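Local coordinates for protein galactose-binding lectin (Arachis hypogaea, PDB 1CIW) that binds galactose and galactose-ended sugars as a homotetrameric legume lectin that carries calcium and manganese ions, at residues G104-S109 with S207-L212. Numbering follows the deposited sequence.
Sequences GTLGVS and SASGSL. With GAL (beta-D-galactopyranose), chain E; NDG (2-acetamido-2-deoxy-alpha-D-glucopyranose), chain B.
Ser-207 makes the hydrogen bond that joins 207-212 to 104-109: its OG donates to the carbonyl O of Leu-106, 2.7 Å away. The hydroxyl lies in the carbonyl plane on a lone pair, with a C=O...OG angle of 144°. With chi1 at 176°, the hydroxyl extends away from the backbone N, toward the carbonyl of Leu-106. A small polar side chain suits this buried place, since a short side chain ending in a hydroxyl can reach a loop carbonyl and bond it within a buried interface. Next to this bond, Ser-207 CB touches Val-108 CG1 at 3.9 Å, an apolar touch beside the polar one. At Gly-107 the positive phi of 79° favours glycine, whose bare CA lies beside Ser-207 OG. Two residues on, Ser-209 again points toward the loop; its OG lies beside Leu-106 CA, but its hydrogen bond goes to Gly-103 O, just before the loop segment. Ala-208, between them, turns its methyl away, as expected in a beta strand. This strand, 201-209, is an inner strand of the seven-stranded antiparallel sheet of the legume lectin jelly roll, between 43-53 and 84-91, and the loop lies across its end. Within the loop, Val-108 N bonds Thr-105 O at 3.1 Å, closing a turn with the positive phi values of Leu-106 and Gly-107 of a type I' beta turn, and Gly-107 N reaches Thr-105 OG1 in a weak bond. The buried Leu-106 side chain reaches Glu-121, a manganese ligand, and comes about 5 Å from both metal ions. Beyond the strand end, Ser-211 OG donates to O5 of the galactose at 3.0 Å, while Asp-83 and Asn-127, the latter also a calcium ligand, bind the same sugar.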
loop_
_atom_site.group_PDB
_atom_site.type_symbol
_atom_site.label_atom_id
_atom_site.label_comp_id
_atom_site.label_asym_id
_atom_site.label_seq_id
_atom_site.Cartn_x
_atom_site.Cartn_y
_atom_site.Cartn_z
ATOM N N GLY A 104 -15.304 -34.759 5.187
ATOM C CA GLY A 104 -14.063 -34.745 4.429
ATOM C C GLY A 104 -14.036 -34.062 3.075
ATOM O O GLY A 104 -12.984 -34.024 2.443
ATOM N N THR A 105 -15.174 -33.587 2.583
ATOM C CA THR A 105 -15.201 -32.907 1.285
ATOM C C THR A 105 -14.744 -31.451 1.452
ATOM O O THR A 105 -14.529 -30.729 0.473
ATOM C CB THR A 105 -16.609 -32.963 0.626
ATOM O OG1 THR A 105 -17.533 -32.173 1.382
ATOM C CG2 THR A 105 -17.115 -34.402 0.558
ATOM N N LEU A 106 -14.632 -31.030 2.710
ATOM C CA LEU A 106 -14.203 -29.690 3.084
ATOM C C LEU A 106 -15.070 -28.592 2.464
ATOM O O LEU A 106 -14.693 -27.422 2.445
ATOM C CB LEU A 106 -12.708 -29.486 2.770
ATOM C CG LEU A 106 -11.671 -30.371 3.496
ATOM C CD1 LEU A 106 -10.287 -30.097 2.953
ATOM C CD2 LEU A 106 -11.686 -30.133 5.006
ATOM N N GLY A 107 -16.253 -28.979 1.981
ATOM C CA GLY A 107 -17.178 -28.027 1.384
ATOM C C GLY A 107 -16.870 -27.610 -0.043
ATOM O O GLY A 107 -17.541 -26.731 -0.570
ATOM N N VAL A 108 -15.893 -28.244 -0.686
ATOM C CA VAL A 108 -15.519 -27.885 -2.060
ATOM C C VAL A 108 -15.671 -29.010 -3.084
ATOM O O VAL A 108 -15.567 -28.767 -4.279
ATOM C CB VAL A 108 -14.045 -27.357 -2.141
ATOM C CG1 VAL A 108 -13.895 -26.072 -1.349
ATOM C CG2 VAL A 108 -13.063 -28.397 -1.628
ATOM N N SER A 109 -15.897 -30.238 -2.629
ATOM C CA SER A 109 -16.044 -31.358 -3.546
ATOM C C SER A 109 -17.323 -32.172 -3.323
ATOM O O SER A 109 -18.105 -31.893 -2.406
ATOM C CB SER A 109 -14.820 -32.271 -3.456
ATOM O OG SER A 109 -14.777 -32.951 -2.215
ATOM N N SER A 207 -13.030 -22.215 2.926
ATOM C CA SER A 207 -14.152 -23.128 3.142
ATOM C C SER A 207 -13.797 -24.101 4.270
ATOM O O SER A 207 -12.626 -24.457 4.450
ATOM C CB SER A 207 -14.454 -23.904 1.860
ATOM O OG SER A 207 -15.483 -24.860 2.066
ATOM N N ALA A 208 -14.789 -24.471 5.066
ATOM C CA ALA A 208 -14.590 -25.417 6.158
ATOM C C ALA A 208 -15.860 -26.235 6.308
ATOM O O ALA A 208 -16.922 -25.827 5.835
ATOM C CB ALA A 208 -14.272 -24.689 7.458
ATOM N N SER A 209 -15.773 -27.367 6.995
ATOM C CA SER A 209 -16.936 -28.217 7.179
ATOM C C SER A 209 -16.791 -29.167 8.345
ATOM O O SER A 209 -15.706 -29.322 8.912
ATOM C CB SER A 209 -17.174 -29.031 5.913
ATOM O OG SER A 209 -16.004 -29.771 5.585
ATOM N N GLY A 210 -17.896 -29.837 8.663
ATOM C CA GLY A 210 -17.927 -30.801 9.745
ATOM C C GLY A 210 -18.908 -31.903 9.383
ATOM O O GLY A 210 -19.485 -31.879 8.292
ATOM N N SER A 211 -19.106 -32.862 10.269
ATOM C CA SER A 211 -20.029 -33.949 9.985
ATOM C C SER A 211 -21.018 -34.028 11.123
ATOM O O SER A 211 -21.395 -33.025 11.691
ATOM C CB SER A 211 -19.264 -35.261 9.816
ATOM O OG SER A 211 -18.567 -35.595 11.003
ATOM N N LEU A 212 -21.477 -35.239 11.457
ATOM C CA LEU A 212 -22.424 -35.387 12.540
ATOM C C LEU A 212 -21.639 -35.455 13.839
ATOM O O LEU A 212 -21.953 -34.759 14.793
ATOM C CB LEU A 212 -23.239 -36.671 12.345
ATOM C CG LEU A 212 -24.556 -36.877 13.107
ATOM C CD1 LEU A 212 -25.250 -38.125 12.592
ATOM C CD2 LEU A 212 -24.328 -36.980 14.592
HETATM C C1 GAL E . -17.198 -38.798 9.952
HETATM C C2 GAL E . -16.812 -37.961 8.769
HETATM C C3 GAL E . -15.390 -37.471 8.853
HETATM C C4 GAL E . -15.183 -36.713 10.199
HETATM C C5 GAL E . -15.514 -37.714 11.298
HETATM C C6 GAL E . -15.284 -37.215 12.678
HETATM O O2 GAL E . -16.893 -38.743 7.613
HETATM O O3 GAL E . -15.076 -36.688 7.745
HETATM O O4 GAL E . -15.946 -35.525 10.318
HETATM O O5 GAL E . -16.884 -38.062 11.131
HETATM O O6 GAL E . -15.523 -38.255 13.641
HETATM C C1 NDG B . -20.336 -42.139 12.471
HETATM C C2 NDG B . -20.269 -40.407 12.819
HETATM C C3 NDG B . -20.042 -39.525 11.783
HETATM C C4 NDG B . -19.015 -40.056 10.865
HETATM C C5 NDG B . -19.453 -41.335 10.086
HETATM C C6 NDG B . -18.356 -42.079 9.373
HETATM C C7 NDG B . -21.867 -40.418 14.708
HETATM C C8 NDG B . -23.101 -39.962 15.501
HETATM O O5 NDG B . -19.927 -42.387 10.947
HETATM O O3 NDG B . -19.694 -38.221 12.273
HETATM O O4 NDG B . -18.572 -39.149 9.874
HETATM O O6 NDG B . -17.355 -42.346 10.331
HETATM O O7 NDG B . -21.428 -41.542 15.037
HETATM N N2 NDG B . -21.568 -39.929 13.532
HETATM O O1 NDG B . -21.837 -41.822 12.100
#